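Local structure of mandelate racemase (Bordetella bronchiseptica, 3OP2) at residues 301-306 against 326-331; 249-254 against 273-278; 145-150 against 171-176. The protein probably catalyses a magnesium-dependent reaction on a carboxylate substrate through an enolate-like intermediate, as members of the enolase superfamily do. All coordinates share one frame; numbering follows the deposited sequence.

Contact 1 (301-306 against 326-331); sequences WNPHTF and AMFEWD. With AKG (2-oxoglutaric acid), chain D.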
loop_
_atom_site.group_PDB
_atom_site.type_symbol
_atom_site.label_atom_id
_atom_site.label_comp_id
_atom_site.label_asym_id
_atom_site.label_seq_id
_atom_site.Cartn_x
_atom_site.Cartn_y
_atom_site.Cartn_z
ATOM N N TRP A 301 -11.683 4.175 18.736
ATOM C CA TRP A 301 -11.506 3.273 17.618
ATOM C C TRP A 301 -12.839 2.561 17.398
ATOM O O TRP A 301 -13.255 1.762 18.218
ATOM C CB TRP A 301 -10.376 2.258 17.865
ATOM C CG TRP A 301 -10.365 1.140 16.843
ATOM C CD1 TRP A 301 -10.005 1.233 15.526
ATOM C CD2 TRP A 301 -10.786 -0.221 17.047
ATOM N NE1 TRP A 301 -10.158 0.017 14.904
ATOM C CE2 TRP A 301 -10.622 -0.898 15.815
ATOM C CE3 TRP A 301 -11.266 -0.940 18.156
ATOM C CZ2 TRP A 301 -10.931 -2.262 15.658
ATOM C CZ3 TRP A 301 -11.577 -2.297 17.994
ATOM C CH2 TRP A 301 -11.402 -2.938 16.751
ATOM N N ASN A 302 -13.509 2.902 16.307
ATOM C CA ASN A 302 -14.780 2.308 15.940
ATOM C C ASN A 302 -14.587 1.781 14.526
ATOM O O ASN A 302 -14.699 2.545 13.571
ATOM C CB ASN A 302 -15.918 3.356 16.000
ATOM C CG ASN A 302 -16.071 4.000 17.391
ATOM O OD1 ASN A 302 -16.010 5.222 17.536
ATOM N ND2 ASN A 302 -16.256 3.178 18.409
ATOM N N PRO A 303 -14.257 0.473 14.384
ATOM C CA PRO A 303 -13.813 -0.021 13.086
ATOM C C PRO A 303 -14.879 0.046 12.011
ATOM O O PRO A 303 -16.069 -0.081 12.290
ATOM C CB PRO A 303 -13.501 -1.498 13.358
ATOM C CG PRO A 303 -14.414 -1.852 14.518
ATOM C CD PRO A 303 -14.330 -0.615 15.377
ATOM N N HIS A 304 -14.429 0.221 10.782
ATOM C CA HIS A 304 -15.216 -0.155 9.615
ATOM C C HIS A 304 -15.264 -1.681 9.607
ATOM O O HIS A 304 -14.233 -2.319 9.845
ATOM C CB HIS A 304 -14.495 0.343 8.376
ATOM C CG HIS A 304 -15.052 -0.178 7.092
ATOM N ND1 HIS A 304 -14.682 -1.398 6.563
ATOM C CD2 HIS A 304 -15.933 0.365 6.220
ATOM C CE1 HIS A 304 -15.317 -1.581 5.418
ATOM N NE2 HIS A 304 -16.084 -0.529 5.191
ATOM N N THR A 305 -16.436 -2.263 9.341
ATOM C CA THR A 305 -16.621 -3.730 9.452
ATOM C C THR A 305 -17.184 -4.388 8.169
ATOM O O THR A 305 -17.272 -5.618 8.070
ATOM C CB THR A 305 -17.573 -4.108 10.624
ATOM O OG1 THR A 305 -18.920 -3.758 10.284
ATOM C CG2 THR A 305 -17.184 -3.419 11.933
ATOM N N PHE A 306 -17.533 -3.538 7.210
ATOM C CA PHE A 306 -18.382 -3.811 6.056
ATOM C C PHE A 306 -17.744 -4.726 4.999
ATOM O O PHE A 306 -16.875 -4.284 4.241
ATOM C CB PHE A 306 -18.676 -2.425 5.439
ATOM C CG PHE A 306 -19.841 -2.368 4.482
ATOM C CD1 PHE A 306 -19.756 -2.925 3.211
ATOM C CD2 PHE A 306 -20.996 -1.659 4.830
ATOM C CE1 PHE A 306 -20.826 -2.829 2.309
ATOM C CE2 PHE A 306 -22.086 -1.556 3.941
ATOM C CZ PHE A 306 -21.996 -2.137 2.674
ATOM N N ALA A 326 -18.758 2.435 22.235
ATOM C CA ALA A 326 -19.065 1.641 21.035
ATOM C C ALA A 326 -19.896 2.412 20.023
ATOM O O ALA A 326 -20.829 3.101 20.390
ATOM C CB ALA A 326 -19.771 0.348 21.404
HETATM N N MSE A 327 -19.537 2.286 18.753
HETATM C CA MSE A 327 -20.356 2.820 17.650
HETATM C C MSE A 327 -20.092 1.903 16.467
HETATM O O MSE A 327 -19.312 2.241 15.560
HETATM C CB MSE A 327 -19.998 4.279 17.332
HETATM C CG MSE A 327 -20.945 4.961 16.308
HETATM SE SE MSE A 327 -22.870 4.906 16.751
HETATM C CE MSE A 327 -22.935 6.305 18.098
ATOM N N PHE A 328 -20.739 0.728 16.519
ATOM C CA PHE A 328 -20.344 -0.425 15.721
ATOM C C PHE A 328 -21.158 -0.541 14.436
ATOM O O PHE A 328 -22.386 -0.672 14.466
ATOM C CB PHE A 328 -20.458 -1.707 16.556
ATOM C CG PHE A 328 -19.861 -2.938 15.892
ATOM C CD1 PHE A 328 -18.503 -3.215 16.000
ATOM C CD2 PHE A 328 -20.666 -3.819 15.167
ATOM C CE1 PHE A 328 -17.945 -4.356 15.391
ATOM C CE2 PHE A 328 -20.125 -4.961 14.549
ATOM C CZ PHE A 328 -18.769 -5.231 14.664
ATOM N N GLU A 329 -20.446 -0.502 13.316
ATOM C CA GLU A 329 -21.045 -0.508 11.996
ATOM C C GLU A 329 -21.747 -1.825 11.695
ATOM O O GLU A 329 -21.118 -2.901 11.711
ATOM C CB GLU A 329 -19.996 -0.221 10.924
ATOM C CG GLU A 329 -20.576 -0.208 9.526
ATOM C CD GLU A 329 -19.592 0.238 8.471
ATOM O OE1 GLU A 329 -18.400 -0.131 8.550
ATOM O OE2 GLU A 329 -20.033 0.954 7.551
ATOM N N TRP A 330 -23.048 -1.726 11.429
ATOM C CA TRP A 330 -23.812 -2.867 10.955
ATOM C C TRP A 330 -24.331 -2.632 9.536
ATOM O O TRP A 330 -25.276 -1.882 9.330
ATOM C CB TRP A 330 -24.952 -3.258 11.911
ATOM C CG TRP A 330 -25.368 -4.699 11.690
ATOM C CD1 TRP A 330 -26.291 -5.152 10.793
ATOM C CD2 TRP A 330 -24.831 -5.873 12.338
ATOM N NE1 TRP A 330 -26.381 -6.526 10.856
ATOM C CE2 TRP A 330 -25.490 -6.992 11.789
ATOM C CE3 TRP A 330 -23.865 -6.083 13.334
ATOM C CZ2 TRP A 330 -25.213 -8.309 12.203
ATOM C CZ3 TRP A 330 -23.595 -7.399 13.748
ATOM C CH2 TRP A 330 -24.273 -8.489 13.182
ATOM N N ASP A 331 -23.667 -3.277 8.571
ATOM C CA ASP A 331 -24.076 -3.298 7.159
ATOM C C ASP A 331 -25.515 -3.812 7.063
ATOM O O ASP A 331 -25.777 -4.984 7.324
ATOM C CB ASP A 331 -23.086 -4.187 6.367
ATOM C CG ASP A 331 -23.597 -4.617 4.986
ATOM O OD1 ASP A 331 -24.398 -3.882 4.362
ATOM O OD2 ASP A 331 -23.160 -5.703 4.520
HETATM C C1 AKG D . -18.711 2.424 4.843
HETATM O O1 AKG D . -19.152 1.281 5.077
HETATM O O2 AKG D . -18.314 3.183 5.761
HETATM C C2 AKG D . -18.618 2.901 3.463
HETATM O O5 AKG D . -18.145 4.012 3.270
HETATM C C3 AKG D . -19.040 2.056 2.279
HETATM C C4 AKG D . -20.538 1.758 2.302
HETATM C C5 AKG D . -21.086 1.429 0.918
HETATM O O3 AKG D . -20.444 0.683 0.136
HETATM O O4 AKG D . -22.198 1.907 0.594
HETATM O O HOH W 1 -17.959 1.001 13.598
HETATM O O HOH W 2 -20.949 -4.526 8.503
#

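Contact 2 (249-254 against 273-278); sequences RIATGE and VLQADA. With MG (magnesium ion), chain C; AKG (2-oxoglutaric acid), chain D.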
loop_
_atom_site.group_PDB
_atom_site.type_symbol
_atom_site.label_atom_id
_atom_site.label_comp_id
_atom_site.label_asym_id
_atom_site.label_seq_id
_atom_site.Cartn_x
_atom_site.Cartn_y
_atom_site.Cartn_z
ATOM N N ARG A 249 -17.311 14.609 15.766
ATOM C CA ARG A 249 -16.041 13.887 15.659
ATOM C C ARG A 249 -15.616 13.790 14.204
ATOM O O ARG A 249 -16.452 13.596 13.312
ATOM C CB ARG A 249 -16.163 12.478 16.248
ATOM C CG ARG A 249 -16.641 12.436 17.687
ATOM C CD ARG A 249 -17.284 11.105 18.020
ATOM N NE ARG A 249 -17.717 11.080 19.416
ATOM C CZ ARG A 249 -18.783 11.730 19.872
ATOM N NH1 ARG A 249 -19.523 12.458 19.042
ATOM N NH2 ARG A 249 -19.105 11.660 21.156
ATOM N N ILE A 250 -14.317 13.956 13.965
ATOM C CA ILE A 250 -13.717 13.704 12.656
ATOM C C ILE A 250 -13.263 12.236 12.610
ATOM O O ILE A 250 -12.444 11.794 13.427
ATOM C CB ILE A 250 -12.523 14.668 12.356
ATOM C CG1 ILE A 250 -12.945 16.150 12.437
ATOM C CG2 ILE A 250 -11.889 14.355 10.999
ATOM C CD1 ILE A 250 -14.158 16.545 11.555
ATOM N N ALA A 251 -13.834 11.477 11.682
ATOM C CA ALA A 251 -13.566 10.047 11.602
ATOM C C ALA A 251 -12.987 9.651 10.256
ATOM O O ALA A 251 -13.390 10.157 9.215
ATOM C CB ALA A 251 -14.838 9.263 11.873
ATOM N N THR A 252 -12.021 8.742 10.275
ATOM C CA THR A 252 -11.583 8.118 9.034
ATOM C C THR A 252 -10.840 6.832 9.342
ATOM O O THR A 252 -10.452 6.600 10.500
ATOM C CB THR A 252 -10.715 9.078 8.176
ATOM O OG1 THR A 252 -10.467 8.484 6.892
ATOM C CG2 THR A 252 -9.380 9.412 8.868
ATOM N N GLY A 253 -10.643 5.996 8.323
ATOM C CA GLY A 253 -9.745 4.857 8.476
ATOM C C GLY A 253 -10.008 3.571 7.713
ATOM O O GLY A 253 -9.131 2.712 7.668
ATOM N N GLU A 254 -11.187 3.424 7.111
ATOM C CA GLU A 254 -11.492 2.199 6.367
ATOM C C GLU A 254 -10.521 1.954 5.206
ATOM O O GLU A 254 -10.331 0.808 4.783
ATOM C CB GLU A 254 -12.928 2.203 5.864
ATOM C CG GLU A 254 -13.170 3.204 4.765
ATOM C CD GLU A 254 -14.619 3.369 4.440
ATOM O OE1 GLU A 254 -15.014 2.901 3.366
ATOM O OE2 GLU A 254 -15.364 3.967 5.245
ATOM N N VAL A 273 -11.813 9.687 15.636
ATOM C CA VAL A 273 -12.253 8.308 15.576
ATOM C C VAL A 273 -11.461 7.577 14.483
ATOM O O VAL A 273 -11.529 7.926 13.296
ATOM C CB VAL A 273 -13.772 8.227 15.291
ATOM C CG1 VAL A 273 -14.235 6.762 15.152
ATOM C CG2 VAL A 273 -14.584 8.958 16.389
ATOM N N LEU A 274 -10.687 6.587 14.900
ATOM C CA LEU A 274 -9.972 5.719 13.974
ATOM C C LEU A 274 -10.891 4.573 13.607
ATOM O O LEU A 274 -11.576 4.005 14.473
ATOM C CB LEU A 274 -8.700 5.172 14.619
ATOM C CG LEU A 274 -7.558 6.142 14.943
ATOM C CD1 LEU A 274 -7.962 7.177 16.006
ATOM C CD2 LEU A 274 -6.334 5.336 15.415
ATOM N N GLN A 275 -10.926 4.253 12.319
ATOM C CA GLN A 275 -11.868 3.274 11.790
ATOM C C GLN A 275 -11.174 2.129 11.075
ATOM O O GLN A 275 -11.774 1.486 10.203
ATOM C CB GLN A 275 -12.862 3.954 10.855
ATOM C CG GLN A 275 -13.704 5.018 11.548
ATOM C CD GLN A 275 -14.678 5.690 10.599
ATOM O OE1 GLN A 275 -14.271 6.366 9.666
ATOM N NE2 GLN A 275 -15.976 5.509 10.842
ATOM N N ALA A 276 -9.914 1.885 11.449
ATOM C CA ALA A 276 -9.162 0.700 11.019
ATOM C C ALA A 276 -10.015 -0.556 11.105
ATOM O O ALA A 276 -10.680 -0.808 12.118
ATOM C CB ALA A 276 -7.894 0.521 11.859
ATOM N N ASP A 277 -9.999 -1.324 10.021
ATOM C CA ASP A 277 -10.779 -2.550 9.912
ATOM C C ASP A 277 -9.816 -3.708 10.126
ATOM O O ASP A 277 -8.791 -3.803 9.442
ATOM C CB ASP A 277 -11.401 -2.612 8.511
ATOM C CG ASP A 277 -12.334 -3.802 8.317
ATOM O OD1 ASP A 277 -12.222 -4.824 9.036
ATOM O OD2 ASP A 277 -13.183 -3.713 7.409
ATOM N N ALA A 278 -10.115 -4.581 11.085
ATOM C CA ALA A 278 -9.226 -5.710 11.377
ATOM C C ALA A 278 -8.920 -6.541 10.114
ATOM O O ALA A 278 -7.819 -7.064 9.956
ATOM C CB ALA A 278 -9.818 -6.585 12.477
HETATM MG MG MG C . -17.086 4.866 5.318
HETATM C C1 AKG D . -18.711 2.424 4.843
HETATM O O1 AKG D . -19.152 1.281 5.077
HETATM O O2 AKG D . -18.314 3.183 5.761
HETATM C C2 AKG D . -18.618 2.901 3.463
HETATM O O5 AKG D . -18.145 4.012 3.270
HETATM C C3 AKG D . -19.040 2.056 2.279
HETATM C C4 AKG D . -20.538 1.758 2.302
HETATM C C5 AKG D . -21.086 1.429 0.918
HETATM O O3 AKG D . -20.444 0.683 0.136
HETATM O O4 AKG D . -22.198 1.907 0.594
HETATM O O HOH W 3 -8.878 -0.254 7.470
HETATM O O HOH W 4 -13.748 5.205 7.157
HETATM O O HOH W 5 -16.072 6.368 4.194
#

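Contact 3 (145-150 against 171-176); sequences SIYWDL and KLKVGR. With AKG (2-oxoglutaric acid), chain D.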
loop_
_atom_site.group_PDB
_atom_site.type_symbol
_atom_site.label_atom_id
_atom_site.label_comp_id
_atom_site.label_asym_id
_atom_site.label_seq_id
_atom_site.Cartn_x
_atom_site.Cartn_y
_atom_site.Cartn_z
ATOM N N SER A 145 -25.927 1.816 5.378
ATOM C CA SER A 145 -26.049 3.264 5.558
ATOM C C SER A 145 -27.177 3.796 4.682
ATOM O O SER A 145 -27.607 3.132 3.737
ATOM C CB SER A 145 -24.733 3.980 5.203
ATOM O OG SER A 145 -24.236 3.563 3.943
ATOM N N ILE A 146 -27.661 4.986 5.007
ATOM C CA ILE A 146 -28.682 5.644 4.213
ATOM C C ILE A 146 -28.001 6.332 3.027
ATOM O O ILE A 146 -27.030 7.077 3.201
ATOM C CB ILE A 146 -29.489 6.667 5.051
ATOM C CG1 ILE A 146 -30.117 5.992 6.283
ATOM C CG2 ILE A 146 -30.559 7.332 4.198
ATOM C CD1 ILE A 146 -30.861 6.937 7.226
ATOM N N TYR A 147 -28.512 6.058 1.828
ATOM C CA TYR A 147 -28.004 6.653 0.591
ATOM C C TYR A 147 -28.297 8.155 0.521
ATOM O O TYR A 147 -29.287 8.629 1.081
ATOM C CB TYR A 147 -28.612 5.934 -0.612
ATOM C CG TYR A 147 -27.829 6.091 -1.892
ATOM C CD1 TYR A 147 -26.566 5.517 -2.036
ATOM C CD2 TYR A 147 -28.358 6.796 -2.969
ATOM C CE1 TYR A 147 -25.846 5.643 -3.222
ATOM C CE2 TYR A 147 -27.645 6.931 -4.157
ATOM C CZ TYR A 147 -26.393 6.357 -4.276
ATOM O OH TYR A 147 -25.693 6.490 -5.455
ATOM N N TRP A 148 -27.437 8.895 -0.178
ATOM C CA TRP A 148 -27.477 10.363 -0.153
ATOM C C TRP A 148 -28.575 10.994 -0.997
ATOM O O TRP A 148 -29.237 11.937 -0.549
ATOM C CB TRP A 148 -26.126 10.948 -0.572
ATOM C CG TRP A 148 -25.804 10.785 -2.029
ATOM C CD1 TRP A 148 -26.242 11.569 -3.063
ATOM C CD2 TRP A 148 -24.964 9.786 -2.611
ATOM N NE1 TRP A 148 -25.736 11.109 -4.254
ATOM C CE2 TRP A 148 -24.946 10.016 -4.007
ATOM C CE3 TRP A 148 -24.226 8.714 -2.092
ATOM C CZ2 TRP A 148 -24.210 9.213 -4.891
ATOM C CZ3 TRP A 148 -23.496 7.914 -2.973
ATOM C CH2 TRP A 148 -23.493 8.173 -4.356
ATOM N N ASP A 149 -28.755 10.470 -2.213
ATOM C CA ASP A 149 -29.558 11.132 -3.253
ATOM C C ASP A 149 -31.047 11.230 -2.915
ATOM O O ASP A 149 -31.841 11.766 -3.699
ATOM C CB ASP A 149 -29.331 10.474 -4.629
ATOM C CG ASP A 149 -30.087 9.161 -4.800
ATOM O OD1 ASP A 149 -29.653 8.340 -5.644
ATOM O OD2 ASP A 149 -31.114 8.946 -4.111
ATOM N N LEU A 150 -31.405 10.713 -1.743
ATOM C CA LEU A 150 -32.788 10.683 -1.288
ATOM C C LEU A 150 -33.279 12.063 -0.913
ATOM O O LEU A 150 -32.489 12.975 -0.652
ATOM C CB LEU A 150 -32.944 9.735 -0.095
ATOM C CG LEU A 150 -32.518 8.279 -0.304
ATOM C CD1 LEU A 150 -32.349 7.584 1.036
ATOM C CD2 LEU A 150 -33.505 7.511 -1.193
ATOM N N LYS A 171 -26.079 5.887 9.952
ATOM C CA LYS A 171 -25.167 6.690 9.133
ATOM C C LYS A 171 -25.772 7.085 7.780
ATOM O O LYS A 171 -26.357 6.246 7.072
ATOM C CB LYS A 171 -23.840 5.951 8.935
ATOM C CG LYS A 171 -22.712 6.772 8.319
ATOM C CD LYS A 171 -21.375 6.093 8.589
ATOM C CE LYS A 171 -21.121 4.964 7.607
ATOM N NZ LYS A 171 -19.890 4.184 7.928
ATOM N N LEU A 172 -25.612 8.363 7.434
ATOM C CA LEU A 172 -26.067 8.912 6.162
ATOM C C LEU A 172 -24.894 9.296 5.245
ATOM O O LEU A 172 -23.935 9.946 5.672
ATOM C CB LEU A 172 -26.959 10.130 6.417
ATOM C CG LEU A 172 -27.350 11.051 5.248
ATOM C CD1 LEU A 172 -28.539 10.492 4.467
ATOM C CD2 LEU A 172 -27.695 12.425 5.760
ATOM N N LYS A 173 -24.982 8.891 3.982
ATOM C CA LYS A 173 -24.053 9.343 2.960
ATOM C C LYS A 173 -24.343 10.798 2.601
ATOM O O LYS A 173 -25.501 11.202 2.491
ATOM C CB LYS A 173 -24.113 8.449 1.718
ATOM C CG LYS A 173 -23.332 7.152 1.885
ATOM C CD LYS A 173 -23.449 6.256 0.654
ATOM C CE LYS A 173 -22.413 5.147 0.676
ATOM N NZ LYS A 173 -22.519 4.296 1.899
ATOM N N VAL A 174 -23.271 11.579 2.463
ATOM C CA VAL A 174 -23.354 13.009 2.181
ATOM C C VAL A 174 -22.218 13.391 1.239
ATOM O O VAL A 174 -21.373 12.560 0.909
ATOM C CB VAL A 174 -23.247 13.882 3.474
ATOM C CG1 VAL A 174 -24.363 13.559 4.485
ATOM C CG2 VAL A 174 -21.857 13.755 4.121
ATOM N N GLY A 175 -22.206 14.647 0.811
ATOM C CA GLY A 175 -21.078 15.196 0.070
ATOM C C GLY A 175 -21.352 15.401 -1.406
ATOM O O GLY A 175 -20.726 16.241 -2.049
ATOM N N ARG A 176 -22.293 14.634 -1.946
ATOM C CA ARG A 176 -22.577 14.687 -3.380
ATOM C C ARG A 176 -23.458 15.881 -3.752
ATOM O O ARG A 176 -23.326 16.432 -4.847
ATOM C CB ARG A 176 -23.171 13.362 -3.880
ATOM C CG ARG A 176 -22.167 12.188 -3.955
ATOM C CD ARG A 176 -21.751 11.655 -2.570
ATOM N NE ARG A 176 -21.150 10.324 -2.655
ATOM C CZ ARG A 176 -20.841 9.551 -1.611
ATOM N NH1 ARG A 176 -20.304 8.354 -1.827
ATOM N NH2 ARG A 176 -21.063 9.958 -0.358
HETATM C C1 AKG D . -18.711 2.424 4.843
HETATM O O1 AKG D . -19.152 1.281 5.077
HETATM O O2 AKG D . -18.314 3.183 5.761
HETATM C C2 AKG D . -18.618 2.901 3.463
HETATM O O5 AKG D . -18.145 4.012 3.270
HETATM C C3 AKG D . -19.040 2.056 2.279
HETATM C C4 AKG D . -20.538 1.758 2.302
HETATM C C5 AKG D . -21.086 1.429 0.918
HETATM O O3 AKG D . -20.444 0.683 0.136
HETATM O O4 AKG D . -22.198 1.907 0.594
#

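Contact 1 (301-306 against 326-331)
T305 lays its methyl CG2 over one face of the F328 ring, 4.0 Å from the ring centroid, an apolar contact that P303 extends along the same ring. The loop after strand 300-301 here packs along strand 328-331 of the enolase-family barrel, and both line the pocket that holds the 2-oxoglutarate. With chi1 of T305 at 72°, OG1 sits between the backbone N and the carbonyl carbon, which turns the hydroxyl to the strand while CG2 faces the phenyl group. OG1 donates to E329 O at 2.8 Å, approaching from above the carbonyl plane, and accepts from a water that in turn receives D331 N. A second water takes the N-H of E329 and donates to P303 O and M327 O, bridging loop and strand.

E329 reaches across fully extended. Its OE1 accepts T305 N at 3.0 Å in a nearly straight bond (164°), on the anti side of the carboxylate. The other oxygen, OE2, lies 2.6 Å from O1 of the 2-oxoglutarate. Beyond it the F306 ring is sandwiched: D331 lies off-centre over one face, its carboxylate held by T333 and N335, and ligand C4 lies toward the rim of the opposite face. H304, held by D277 through ND1, turns its ring toward the same ligand carboxylate. One E329 oxygen thus fixes the loop backbone, while the other, held by S144 and K171, faces the ligand.

Contact 2 (249-254 against 273-278)
The backbones of 249-254 and 273-278 run parallel, A251 pairing with V273 and T252 with L274, and three N-H to O=C bonds step between them: V273 N to I250 O, T252 N to V273 O at 3.2 Å, and a weak one from Q275 N to T252 O. The small methyl of A251 lets the strands' side chains pack closely, its CB 3.7 Å from V273 CB. V273, beta-branched and suited to a strand, sends CG2 to the aliphatic part of R249, whose guanidinium continues to Y224 O. Past the strands the chain turns at G253, whose positive phi (149°) would jam a side chain against the preceding carbonyl oxygen.

Q275 reaches alongside residues 251-252, its CG anti to the carbonyl carbon (chi1 -62°), which brings the amide beside A251 CB. NE2 is held by E227, a metal ligand, while a water 2.8 Å from Q275 OE1 also lies close to E254 OE2 and accepts E254 N, joining the amide to the metal site. E254 OE2 binds the magnesium ion at 1.9 Å, and D201, E227, a water and two oxygens of the 2-oxoglutarate, O2 and O5, complete the sphere. Three acidic ligands from the barrel strand ends would offset the charge of the metal, which in turn probably polarises the carboxylate and keto groups of the bound acid.

Contact 3 (145-150 against 171-176)
Strands 139-146 and 169-173 form a right-handed beta-alpha-beta unit of the enolase-family barrel, joined through helix 152-164, and S145 and K173 meet at its C-terminal end. Parallel pairing is carried by I146 N to K171 O and by K173 N to I146 O, the latter almost perfectly straight. On the face turned to the helices, I146 CG2 touches L172 CD1, two branched aliphatic chains suited to the apolar layer that M188 also joins.

The two lysines point to the barrel mouth by different torsions. K171 starts with CG opposite the backbone N and bends at chi3, which brings NZ to 2-oxoglutarate O2 at 2.9 Å, where E227 and E329 form salt bridges with it. K173 instead runs extended to CE and folds only at its last torsion, chi4 58°, where NZ gives one bond to S145 OG at 2.8 Å and another to O4 at the ligand's far end, 2.7 Å away. Long flexible chains with a cationic end suit such a grip on a diacid.

Farther out, W148, with CG between the backbone N and the carbonyl carbon (chi1 71°), presents one broad indole face to R176. R176, bent at chi2, lays CB over the five-membered ring and its guanidinium flat but off-centre on the six-membered one, a cation-pi contact with the planes 14° apart. K173 CD meets the indole at its edge, and Y147 lies against the face opposite R176. At the guanidinium's own edge, R176 NH2 donates to V174 O at 2.9 Å, slightly out of the guanidinium plane.

From the N terminus, contact 3 (145-150 against 171-176) comes first, closing a loop through helix 152-164. Contact 2 (249-254 against 273-278) then spans helix 259-267, and contact 1 (301-306 against 326-331) spans helix 309-321. The three follow in series, neither nested nor crossed. All reach one curled sheet, the barrel, at its strands or the loops that follow them, and strand 328-331 pairs with 139-146, bringing the barrel's end back to its start. Contacts 1 and 2 touch directly, N302 N lying 2.9 Å from L274 O, and contacts 1 and 3 through the E329-K171 salt bridge. Contacts 2 and 3 do not touch, but both reach the 2-oxoglutarate, and E227 bridges Q275 and K171.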